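Local coordinates for cellulose-binding protein (Saccharophagus degradans, PDB 2X32), which binds a long polyisoprenoid diphosphate within its YceI-like domain, is implicated in plant cell wall breakdown, and probably acts in polyisoprenoid transport, at residues G39-A44 against L174-P179; D52-N57 against R66-L71; L88-G93 against E98-D103; T154-N157 against V163-T166. All coordinates share one frame; numbering follows the deposited sequence.

Interaction 1. Residues G39-A44 against L174-P179; sequences GGISTA and LFYEAP. With OTP ((2E,6E,10E,14E,18E,22E,26E)-3,7,11,15,19,23,27,31-octamethyldotriaconta-2,6,10,14,18,22,26,30-octaenyl trihydrogen diphosphate), chain C.
Tyr176 turns its CG opposite its own carbonyl carbon (chi1 -74°), and Ile41 does the same with CG1 (chi1 -52°) before running on straight to CD1; these torsions swing the ring and the CG1-CD1 arm into the space between the strands, where the two cross at about a right angle. Ile41 CD1 comes down over one face of the ring, 4.2 Å from the centroid of Tyr176 and 17° off its normal, which makes a CH-pi contact. One bond further back, Ile41 CG1 touches Tyr176 CD1 at 3.9 Å. The edge of the ring faces the backbone of the other strand: Gly40 N lies in the ring plane, 3.7 Å from Tyr176 CE1. Gly39, just before it, has backbone angles at which any side chain would jam against the preceding carbonyl oxygen.

Beyond the ring lies the prenyl chain, with Tyr176 OH 3.7 Å from OTP C6, while Leu174 CD1 packs at 3.5 Å on OTP C9. The hydroxyl is hydrogen-bonded to Gln48 O on strand 46-52. Strands 28-42 and 167-177 are not paired with each other; both pair with strand 7-24, whose Tyr9 and Leu11 also touch the tyrosine. Replacing Tyr176 by an alanine would probably leave Ile41 CD1 facing a gap beside the lipid and Gln48 O without its hydroxyl mate. Between side chains the contact is apolar, and the hydroxyl is satisfied by a backbone carbonyl, which is consistent with a site for a hydrocarbon tail.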
# COMPACT_ATOMS: atom_id res chain seq x y z
N GLY A 39 2.31 10.37 -4.16
CA GLY A 39 2.71 9.74 -5.40
C GLY A 39 2.32 10.44 -6.64
O GLY A 39 1.77 11.52 -6.63
N GLY A 40 2.60 9.78 -7.75
CA GLY A 40 2.36 10.35 -9.07
C GLY A 40 2.78 9.36 -10.12
O GLY A 40 3.29 8.28 -9.80
N ILE A 41 2.55 9.74 -11.37
CA ILE A 41 2.94 8.91 -12.51
C ILE A 41 3.73 9.82 -13.43
O ILE A 41 3.21 10.85 -13.86
CB ILE A 41 1.75 8.30 -13.21
CG1 ILE A 41 0.82 7.57 -12.23
CG2 ILE A 41 2.23 7.42 -14.32
CD1 ILE A 41 -0.47 7.04 -12.84
N SER A 42 4.97 9.44 -13.71
CA SER A 42 5.82 10.28 -14.56
C SER A 42 5.41 10.16 -16.02
O SER A 42 4.79 9.19 -16.44
CB SER A 42 7.25 9.86 -14.39
OG SER A 42 7.51 8.61 -15.03
N THR A 43 5.81 11.15 -16.83
CA THR A 43 5.60 11.09 -18.28
C THR A 43 6.38 9.95 -18.96
O THR A 43 6.05 9.54 -20.06
CB THR A 43 5.93 12.41 -18.91
OG1 THR A 43 7.31 12.70 -18.63
CG2 THR A 43 4.96 13.55 -18.42
N ALA A 44 7.39 9.41 -18.25
CA ALA A 44 8.10 8.21 -18.69
C ALA A 44 7.44 6.89 -18.31
O ALA A 44 7.96 5.81 -18.58
CB ALA A 44 9.54 8.26 -18.23
N LEU A 174 -6.74 4.27 -5.05
CA LEU A 174 -5.86 5.41 -5.34
C LEU A 174 -6.50 6.25 -6.43
O LEU A 174 -6.99 5.69 -7.44
CB LEU A 174 -4.51 4.92 -5.82
CG LEU A 174 -3.82 3.95 -4.87
CD1 LEU A 174 -2.55 3.45 -5.50
CD2 LEU A 174 -3.53 4.48 -3.45
N PHE A 175 -6.51 7.56 -6.26
CA PHE A 175 -7.02 8.45 -7.29
C PHE A 175 -5.89 9.27 -7.81
O PHE A 175 -5.13 9.87 -7.03
CB PHE A 175 -8.08 9.35 -6.67
CG PHE A 175 -9.31 8.61 -6.23
CD1 PHE A 175 -10.37 8.38 -7.11
CD2 PHE A 175 -9.42 8.11 -4.94
CE1 PHE A 175 -11.49 7.65 -6.71
CE2 PHE A 175 -10.55 7.39 -4.55
CZ PHE A 175 -11.55 7.15 -5.42
N TYR A 176 -5.69 9.23 -9.13
CA TYR A 176 -4.63 9.99 -9.78
C TYR A 176 -5.27 10.99 -10.73
O TYR A 176 -6.25 10.69 -11.42
CB TYR A 176 -3.65 9.05 -10.54
CG TYR A 176 -2.71 8.26 -9.70
CD1 TYR A 176 -1.50 8.75 -9.30
CD2 TYR A 176 -3.03 6.97 -9.28
CE1 TYR A 176 -0.60 8.01 -8.54
CE2 TYR A 176 -2.16 6.24 -8.51
CZ TYR A 176 -0.95 6.76 -8.12
OH TYR A 176 -0.05 6.05 -7.36
N GLU A 177 -4.70 12.20 -10.81
CA GLU A 177 -5.26 13.30 -11.55
C GLU A 177 -4.20 13.96 -12.40
O GLU A 177 -3.16 14.26 -11.87
CB GLU A 177 -5.69 14.35 -10.54
CG GLU A 177 -6.94 14.06 -9.96
CD GLU A 177 -8.11 14.79 -10.65
OE1 GLU A 177 -7.98 15.34 -11.77
OE2 GLU A 177 -9.15 14.74 -10.07
N ALA A 178 -4.50 14.04 -13.69
CA ALA A 178 -3.69 14.72 -14.70
C ALA A 178 -3.91 16.22 -14.71
O ALA A 178 -4.97 16.69 -14.34
CB ALA A 178 -4.00 14.15 -16.07
N PRO A 179 -2.89 16.99 -15.13
CA PRO A 179 -2.97 18.44 -15.40
C PRO A 179 -3.89 18.81 -16.57
O PRO A 179 -5.11 18.84 -16.42
CB PRO A 179 -1.54 18.79 -15.81
CG PRO A 179 -0.68 17.79 -15.19
CD PRO A 179 -1.50 16.51 -15.11
O7 OTP C . -4.73 -8.04 22.11
P2 OTP C . -4.09 -6.82 22.71
O5 OTP C . -3.40 -7.10 24.04
O6 OTP C . -4.95 -5.59 22.70
O4 OTP C . -2.82 -6.52 21.69
P1 OTP C . -2.66 -5.27 20.68
O2 OTP C . -3.52 -5.62 19.48
O3 OTP C . -2.68 -3.91 21.34
O1 OTP C . -1.18 -5.39 20.02
C40 OTP C . -0.96 -6.48 19.10
C39 OTP C . -0.59 -5.94 17.71
C37 OTP C . -1.13 -6.38 16.59
C38 OTP C . -2.23 -7.45 16.46
C36 OTP C . -0.65 -5.82 15.26
C35 OTP C . 0.19 -6.77 14.44
C34 OTP C . 0.54 -6.15 13.07
C32 OTP C . 0.67 -6.83 11.93
C33 OTP C . 0.38 -8.29 11.82
C31 OTP C . 0.95 -6.01 10.65
C30 OTP C . 2.17 -6.37 9.84
C29 OTP C . 2.26 -5.55 8.56
C27 OTP C . 2.71 -6.02 7.40
C28 OTP C . 3.31 -7.40 7.19
C26 OTP C . 2.61 -5.19 6.13
C25 OTP C . 1.91 -3.85 6.24
C24 OTP C . 1.47 -3.25 4.90
C22 OTP C . 2.09 -2.29 4.22
C23 OTP C . 3.28 -1.51 4.70
C21 OTP C . 1.53 -1.91 2.88
C20 OTP C . 2.43 -2.33 1.69
C19 OTP C . 1.89 -1.89 0.32
C17 OTP C . 1.30 -2.67 -0.58
C18 OTP C . 1.20 -4.15 -0.53
C16 OTP C . 0.67 -2.01 -1.80
C15 OTP C . 1.27 -2.48 -3.09
C14 OTP C . 0.88 -1.57 -4.24
C12 OTP C . 0.65 -1.98 -5.51
C13 OTP C . 0.69 -3.46 -5.90
C11 OTP C . 0.33 -1.03 -6.61
C10 OTP C . 0.07 0.38 -6.25
C9 OTP C . -0.51 1.26 -7.36
C7 OTP C . 0.14 2.19 -8.07
C8 OTP C . 1.57 2.65 -7.85
C6 OTP C . -0.61 2.89 -9.18
C5 OTP C . -0.37 2.31 -10.56
C4 OTP C . -1.06 3.09 -11.65
C2 OTP C . -1.60 2.51 -12.73
C3 OTP C . -1.63 1.07 -13.09
C1 OTP C . -2.23 3.41 -13.75

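Interaction 2. Residues D52-N57 against R66-L71; sequences DLNSVN and RMRDYL
Arg68 lies against the 52-56 turn region, and its side chain can be followed outward from CB, which already points that way. CG packs on Val56 CG1 at 3.8 Å, with Leu53 O close by. CD comes next to the polar end of Asn54, 3.5 Å from Asn54 OD1, and the two side chains cross at about a right angle. The Arg68 chain then bends (chi3 -50°), carrying the guanidinium past the asparagine; amide and guanidinium planes stand 44° apart. At the tip, NH1 of Arg68 gives a 2.9 Å hydrogen bond to water 1, which sits at the edge of the guanidinium, in its plane. That water donates in turn to Asn54 O of the turn at 2.9 Å and to Val56 O of the strand after it at 2.7 Å, so a single molecule ties the helix to both carbonyls. A leucine in place of Arg68 would probably leave this water without its helix-side N-H and the two carbonyls joined to nothing on helix 61-72 through it.

Asn54 OD1 is hydrogen-bonded to Thr74 OG1. On the inner side, Val56 CG2 meets Met67 SD at 3.8 Å, for one of two modelled positions of the methionine. The beta turn from Asp52 to Ser55 is braced by Asp52 O, which accepts from both Ser55 N and Ser55 OG, the latter in the carbonyl plane. Leu53 and Leu71 reach the bound lipid. This is a helix packed on a beta turn between strands 46-52 and 56-57, part of the helical covering at one end of the lipocalin-like barrel of YceI domains.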
# COMPACT_ATOMS: atom_id res chain seq x y z
N ASP A 52 3.59 6.68 3.92
CA ASP A 52 4.24 7.23 5.09
C ASP A 52 4.03 6.32 6.30
O ASP A 52 2.94 6.24 6.86
CB ASP A 52 3.68 8.62 5.35
CG ASP A 52 4.17 9.26 6.64
OD1 ASP A 52 5.03 8.67 7.32
OD2 ASP A 52 3.62 10.36 6.97
N LEU A 53 5.07 5.58 6.67
CA LEU A 53 4.88 4.53 7.66
C LEU A 53 4.68 5.13 9.05
O LEU A 53 4.06 4.50 9.94
CB LEU A 53 6.07 3.57 7.64
CG LEU A 53 6.24 2.81 6.35
CD1 LEU A 53 7.52 2.00 6.39
CD2 LEU A 53 5.03 1.88 6.07
N ASN A 54 5.09 6.39 9.25
CA ASN A 54 4.71 7.10 10.47
C ASN A 54 3.25 7.49 10.62
O ASN A 54 2.80 7.81 11.72
CB ASN A 54 5.56 8.38 10.65
CG ASN A 54 6.97 8.06 11.09
OD1 ASN A 54 7.15 7.35 12.09
ND2 ASN A 54 7.94 8.57 10.35
N SER A 55 2.47 7.35 9.51
CA SER A 55 1.03 7.66 9.53
C SER A 55 0.17 6.46 9.81
O SER A 55 -1.03 6.55 9.66
CB SER A 55 0.63 8.34 8.22
OG SER A 55 0.50 7.40 7.18
N VAL A 56 0.76 5.36 10.24
CA VAL A 56 0.00 4.17 10.65
C VAL A 56 -1.00 4.57 11.70
O VAL A 56 -0.76 5.31 12.64
CB VAL A 56 0.92 3.00 11.12
CG1 VAL A 56 1.65 3.36 12.43
CG2 VAL A 56 0.17 1.61 11.15
N ASN A 57 -2.20 4.04 11.52
CA ASN A 57 -3.34 4.38 12.38
C ASN A 57 -4.09 3.09 12.65
O ASN A 57 -4.81 2.58 11.80
CB ASN A 57 -4.20 5.44 11.69
CG ASN A 57 -5.29 5.94 12.57
OD1 ASN A 57 -5.70 5.22 13.51
ND2 ASN A 57 -5.81 7.13 12.29
N ARG A 66 4.17 1.32 18.95
CA ARG A 66 4.86 0.02 18.88
C ARG A 66 5.03 -0.37 17.41
O ARG A 66 6.07 -0.90 17.02
CB ARG A 66 4.10 -1.04 19.65
CG ARG A 66 4.14 -0.82 21.16
CD ARG A 66 3.14 -1.71 21.83
NE ARG A 66 3.27 -1.64 23.30
CZ ARG A 66 2.63 -2.45 24.14
NH1 ARG A 66 1.82 -3.41 23.69
NH2 ARG A 66 2.82 -2.30 25.46
N MET A 67 4.02 -0.12 16.57
CA MET A 67 4.19 -0.45 15.17
C MET A 67 5.27 0.43 14.51
O MET A 67 6.10 -0.08 13.75
CB MET A 67 2.88 -0.37 14.42
CG MET A 67 1.90 -1.48 14.75
SD MET A 67 0.61 -1.38 13.51
CE MET A 67 1.48 -2.05 12.10
N ARG A 68 5.32 1.71 14.81
CA ARG A 68 6.38 2.54 14.25
C ARG A 68 7.76 2.14 14.72
O ARG A 68 8.70 2.06 13.94
CB ARG A 68 6.13 4.02 14.56
CG ARG A 68 4.88 4.65 13.98
CD ARG A 68 4.72 6.13 14.34
NE ARG A 68 4.90 6.35 15.82
CZ ARG A 68 3.93 6.53 16.71
NH1 ARG A 68 2.67 6.56 16.35
NH2 ARG A 68 4.23 6.71 18.02
N ASP A 69 7.90 1.92 16.02
CA ASP A 69 9.19 1.70 16.64
C ASP A 69 9.76 0.31 16.43
O ASP A 69 10.96 0.17 16.17
CB ASP A 69 9.09 1.99 18.14
CG ASP A 69 8.79 3.48 18.44
OD1 ASP A 69 8.95 4.34 17.53
OD2 ASP A 69 8.37 3.74 19.57
N TYR A 70 8.91 -0.69 16.52
CA TYR A 70 9.39 -2.07 16.57
C TYR A 70 9.01 -2.90 15.39
O TYR A 70 9.66 -3.92 15.16
CB TYR A 70 8.91 -2.76 17.83
CG TYR A 70 9.26 -1.97 19.05
CD1 TYR A 70 10.57 -1.60 19.34
CD2 TYR A 70 8.27 -1.59 19.89
CE1 TYR A 70 10.87 -0.86 20.49
CE2 TYR A 70 8.53 -0.86 21.00
CZ TYR A 70 9.81 -0.48 21.30
OH TYR A 70 9.97 0.23 22.50
N LEU A 71 8.01 -2.49 14.61
CA LEU A 71 7.65 -3.24 13.41
C LEU A 71 8.31 -2.59 12.19
O LEU A 71 9.23 -3.16 11.60
CB LEU A 71 6.15 -3.42 13.29
CG LEU A 71 5.68 -4.11 12.03
CD1 LEU A 71 5.99 -5.60 12.13
CD2 LEU A 71 4.19 -3.78 11.80
O HOH W 1 1.14 6.87 13.85

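Interaction 3. Residues L88-G93 against E98-D103; sequences LAAVAG and EDMLVD
Met100 and Val91 cross at about a right angle, the long methionine of the strand reaching over to the side of helix 88-92. Met100 starts with CG tucked between its backbone N and carbonyl carbon (chi1 59°) and is extended from there on, which delivers the methyl to the helix; the residue has two modelled conformers, and this holds for one of them. Its CE rests on the Ala90-Val91 peptide and touches both side chains, 3.9 Å from Val91 CG2 and 4.1 Å from Ala90 CB, while Met100 SD passes 3.8 Å from Ala90 O. The CB of Val91 points away from the strand, yet CG2 still meets the methyl.

Glu98 stretches out fully beside Gly93. Its OE2 takes a 2.8 Å hydrogen bond from water 2, which also donates to Gly93 O at 3.2 Å, so the carboxylate and the backbone are linked through solvent; OE1 accepts from Ala95 N in the connecting loop.

Val91 also packs on Tyr9 and Ile131 and comes about 4 Å from the bound lipid at nearest atoms. The contact is that of a short helix in the connection between neighbouring antiparallel strands 79-85 and 99-109, folded over the tail end of the barrel.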
# COMPACT_ATOMS: atom_id res chain seq x y z
N LEU A 88 1.01 4.61 -20.46
CA LEU A 88 0.21 5.82 -20.44
C LEU A 88 -0.79 5.89 -21.60
O LEU A 88 -1.85 6.50 -21.45
CB LEU A 88 1.11 7.07 -20.54
CG LEU A 88 1.99 7.34 -19.29
CD1 LEU A 88 2.88 8.53 -19.55
CD2 LEU A 88 1.14 7.63 -18.14
N ALA A 89 -0.45 5.33 -22.76
CA ALA A 89 -1.38 5.34 -23.90
C ALA A 89 -2.60 4.45 -23.61
O ALA A 89 -3.71 4.75 -24.00
CB ALA A 89 -0.72 4.94 -25.19
N ALA A 90 -2.40 3.33 -22.90
CA ALA A 90 -3.53 2.48 -22.58
C ALA A 90 -4.45 3.16 -21.56
O ALA A 90 -5.65 3.07 -21.68
CB ALA A 90 -3.00 1.17 -21.98
N VAL A 91 -3.86 3.90 -20.62
CA VAL A 91 -4.65 4.71 -19.67
C VAL A 91 -5.38 5.83 -20.45
O VAL A 91 -6.58 6.05 -20.26
CB VAL A 91 -3.76 5.31 -18.58
CG1 VAL A 91 -4.56 6.24 -17.70
CG2 VAL A 91 -3.07 4.20 -17.78
N ALA A 92 -4.68 6.53 -21.34
CA ALA A 92 -5.31 7.57 -22.16
C ALA A 92 -6.47 7.06 -23.00
O ALA A 92 -7.44 7.79 -23.23
CB ALA A 92 -4.26 8.18 -23.09
N GLY A 93 -6.35 5.83 -23.46
CA GLY A 93 -7.36 5.23 -24.29
C GLY A 93 -8.63 4.77 -23.62
O GLY A 93 -9.60 4.47 -24.32
N GLU A 98 -14.88 3.59 -18.34
CA GLU A 98 -14.34 2.29 -18.74
C GLU A 98 -13.24 1.86 -17.75
O GLU A 98 -12.48 2.69 -17.25
CB GLU A 98 -13.74 2.41 -20.15
CG GLU A 98 -13.20 1.08 -20.80
CD GLU A 98 -12.59 1.23 -22.24
OE1 GLU A 98 -12.53 2.33 -22.88
OE2 GLU A 98 -12.15 0.16 -22.76
N ASP A 99 -13.12 0.56 -17.53
CA ASP A 99 -12.03 -0.02 -16.76
C ASP A 99 -11.17 -0.93 -17.61
O ASP A 99 -11.53 -1.31 -18.73
CB ASP A 99 -12.58 -0.84 -15.62
CG ASP A 99 -12.92 -2.27 -16.03
OD1 ASP A 99 -13.56 -2.54 -17.10
OD2 ASP A 99 -12.54 -3.12 -15.29
N MET A 100 -10.02 -1.27 -17.08
CA MET A 100 -9.18 -2.30 -17.65
C MET A 100 -8.44 -2.97 -16.52
O MET A 100 -8.20 -2.37 -15.45
CB MET A 100 -8.20 -1.74 -18.67
CG MET A 100 -7.27 -0.69 -18.09
SD MET A 100 -6.34 0.04 -19.43
CE MET A 100 -5.14 0.96 -18.44
N LEU A 101 -8.10 -4.22 -16.73
CA LEU A 101 -7.22 -4.99 -15.84
C LEU A 101 -5.79 -4.85 -16.32
O LEU A 101 -5.51 -5.02 -17.54
CB LEU A 101 -7.62 -6.46 -15.86
CG LEU A 101 -9.01 -6.77 -15.46
CD1 LEU A 101 -9.29 -8.34 -15.60
CD2 LEU A 101 -9.25 -6.27 -14.04
N VAL A 102 -4.87 -4.63 -15.39
CA VAL A 102 -3.44 -4.51 -15.73
C VAL A 102 -2.68 -5.47 -14.85
O VAL A 102 -2.78 -5.39 -13.64
CB VAL A 102 -2.93 -3.04 -15.48
CG1 VAL A 102 -1.48 -2.82 -15.98
CG2 VAL A 102 -3.84 -2.01 -16.15
N ASP A 103 -1.96 -6.41 -15.44
CA ASP A 103 -1.10 -7.35 -14.71
C ASP A 103 0.25 -6.65 -14.53
O ASP A 103 0.89 -6.30 -15.53
CB ASP A 103 -0.94 -8.60 -15.54
CG ASP A 103 -2.25 -9.37 -15.71
OD1 ASP A 103 -2.99 -9.43 -14.72
OD2 ASP A 103 -2.45 -9.90 -16.82
O HOH W 2 -10.10 1.33 -24.25

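Interaction 4. Residues T154-N157 against V163-T166; sequences TLRN and VIST. With OTP ((2E,6E,10E,14E,18E,22E,26E)-3,7,11,15,19,23,27,31-octamethyldotriaconta-2,6,10,14,18,22,26,30-octaenyl trihydrogen diphosphate), chain C.
Apolar packing carries most of the contact between Ile164 and the helix residues Leu155 and Arg156. Ile164 holds CG1 opposite its carbonyl carbon (chi1 -63°) and lays CD1 on the helix backbone, 3.6 Å from Arg156 CA and 3.8 Å from Arg156 CB; Leu155 CB lies farther off, 4.3 Å from the same methyl. Arg156 CD adds van der Waals contact with the Val163 backbone, 4.0 Å from both Val163 N and Val163 CA.

The polar end of Arg156 is held elsewhere. The chain bends at chi3 (71°), and the guanidinium makes a salt bridge through NH2 with Glu153, which probably offsets its charge, while a hydrogen bond from NH1 to Leu161 O ties it to the loop.

Contacts with the ligand come from both segments. The other branch of Ile164, CG2, sits 3.7 Å from OTP C33, and Ser165 O is equally close to OTP C33. From the helix, Leu155 CD1 meets OTP C35 at 3.9 Å. Both ligand atoms belong to the second isoprene unit from the diphosphate, and Lys24 NZ is hydrogen-bonded to the ligand. Helix 149-158 and the loop before strand 167-177 together line the prenyl chain at the head-group end of a lipocalin-like pocket.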
# COMPACT_ATOMS: atom_id res chain seq x y z
N THR A 154 7.91 -9.27 18.52
CA THR A 154 8.01 -8.24 19.57
C THR A 154 6.64 -7.75 19.97
O THR A 154 6.29 -7.75 21.18
CB THR A 154 8.90 -7.05 19.11
OG1 THR A 154 10.19 -7.61 18.84
CG2 THR A 154 9.00 -5.94 20.15
N LEU A 155 5.80 -7.42 18.99
CA LEU A 155 4.43 -6.98 19.30
C LEU A 155 3.66 -8.07 20.04
O LEU A 155 2.92 -7.78 20.97
CB LEU A 155 3.67 -6.62 18.02
CG LEU A 155 4.20 -5.41 17.23
CD1 LEU A 155 3.38 -5.21 15.96
CD2 LEU A 155 4.15 -4.21 18.07
N ARG A 156 3.85 -9.32 19.63
CA ARG A 156 3.13 -10.45 20.26
C ARG A 156 3.53 -10.56 21.72
O ARG A 156 2.64 -10.69 22.61
CB ARG A 156 3.40 -11.77 19.50
CG ARG A 156 2.57 -12.91 20.03
CD ARG A 156 2.85 -14.19 19.29
NE ARG A 156 4.16 -14.75 19.59
CZ ARG A 156 4.45 -15.40 20.73
NH1 ARG A 156 3.55 -15.53 21.70
NH2 ARG A 156 5.65 -15.91 20.91
N ASN A 157 4.84 -10.55 21.96
CA ASN A 157 5.37 -10.74 23.30
C ASN A 157 5.01 -9.55 24.19
O ASN A 157 4.70 -9.74 25.39
CB ASN A 157 6.87 -11.00 23.26
CG ASN A 157 7.22 -12.40 22.78
OD1 ASN A 157 8.06 -12.58 21.90
ND2 ASN A 157 6.62 -13.42 23.41
N VAL A 163 -0.81 -15.82 19.45
CA VAL A 163 -0.59 -15.86 18.00
C VAL A 163 -0.96 -14.51 17.37
O VAL A 163 -1.95 -13.87 17.74
CB VAL A 163 -1.49 -16.93 17.35
CG1 VAL A 163 -2.90 -16.75 17.85
CG2 VAL A 163 -1.48 -16.85 15.84
N ILE A 164 -0.11 -14.07 16.46
CA ILE A 164 -0.44 -12.99 15.53
C ILE A 164 -0.08 -13.54 14.18
O ILE A 164 1.06 -14.00 13.98
CB ILE A 164 0.35 -11.70 15.80
CG1 ILE A 164 0.03 -11.12 17.19
CG2 ILE A 164 0.06 -10.65 14.67
CD1 ILE A 164 0.83 -9.84 17.54
N SER A 165 -1.01 -13.47 13.21
CA SER A 165 -0.73 -14.01 11.88
C SER A 165 0.36 -13.17 11.21
O SER A 165 0.40 -11.94 11.35
CB SER A 165 -1.95 -14.04 11.00
OG SER A 165 -1.58 -14.39 9.67
N THR A 166 1.22 -13.83 10.43
CA THR A 166 2.25 -13.13 9.66
C THR A 166 1.84 -12.83 8.23
O THR A 166 2.62 -12.31 7.46
CB THR A 166 3.54 -13.93 9.66
OG1 THR A 166 3.27 -15.24 9.21
CG2 THR A 166 4.09 -14.01 11.09
O7 OTP C . -4.73 -8.04 22.11
P2 OTP C . -4.09 -6.82 22.71
O5 OTP C . -3.40 -7.10 24.04
O6 OTP C . -4.95 -5.59 22.70
O4 OTP C . -2.82 -6.52 21.69
P1 OTP C . -2.66 -5.27 20.68
O2 OTP C . -3.52 -5.62 19.48
O3 OTP C . -2.68 -3.91 21.34
O1 OTP C . -1.18 -5.39 20.02
C40 OTP C . -0.96 -6.48 19.10
C39 OTP C . -0.59 -5.94 17.71
C37 OTP C . -1.13 -6.38 16.59
C38 OTP C . -2.23 -7.45 16.46
C36 OTP C . -0.65 -5.82 15.26
C35 OTP C . 0.19 -6.77 14.44
C34 OTP C . 0.54 -6.15 13.07
C32 OTP C . 0.67 -6.83 11.93
C33 OTP C . 0.38 -8.29 11.82
C31 OTP C . 0.95 -6.01 10.65
C30 OTP C . 2.17 -6.37 9.84
C29 OTP C . 2.26 -5.55 8.56
C27 OTP C . 2.71 -6.02 7.40
C28 OTP C . 3.31 -7.40 7.19
C26 OTP C . 2.61 -5.19 6.13
C25 OTP C . 1.91 -3.85 6.24
C24 OTP C . 1.47 -3.25 4.90
C22 OTP C . 2.09 -2.29 4.22
C23 OTP C . 3.28 -1.51 4.70
C21 OTP C . 1.53 -1.91 2.88
C20 OTP C . 2.43 -2.33 1.69
C19 OTP C . 1.89 -1.89 0.32
C17 OTP C . 1.30 -2.67 -0.58
C18 OTP C . 1.20 -4.15 -0.53
C16 OTP C . 0.67 -2.01 -1.80
C15 OTP C . 1.27 -2.48 -3.09
C14 OTP C . 0.88 -1.57 -4.24
C12 OTP C . 0.65 -1.98 -5.51
C13 OTP C . 0.69 -3.46 -5.90
C11 OTP C . 0.33 -1.03 -6.61
C10 OTP C . 0.07 0.38 -6.25
C9 OTP C . -0.51 1.26 -7.36
C7 OTP C . 0.14 2.19 -8.07
C8 OTP C . 1.57 2.65 -7.85
C6 OTP C . -0.61 2.89 -9.18
C5 OTP C . -0.37 2.31 -10.56
C4 OTP C . -1.06 3.09 -11.65
C2 OTP C . -1.60 2.51 -12.73
C3 OTP C . -1.63 1.07 -13.09
C1 OTP C . -2.23 3.41 -13.75

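Three of the contacts involve strands of one curled antiparallel sheet, while 163-166 lies in the loop leading into strand 167-177. Interaction 1 joins residues far apart in sequence and encloses the others, which follow in series: 2, then 3, then 4. Interactions 1 and 3 have centres about 13 Å apart and touch where Leu88 packs on Ile41 and Thr43, near the lipid tail. Interactions 2 and 4, about 15 Å between centres, touch through Arg66 and Tyr70 of helix 61-72 against Leu155 and Thr154 of helix 149-158. The centres of interactions 3 and 4 stand about 40 Å apart. Interactions 1 and 3 lie on one side of the chain's centre, 2 and 4 on the other, at the two ends of the pocket that holds the ligand.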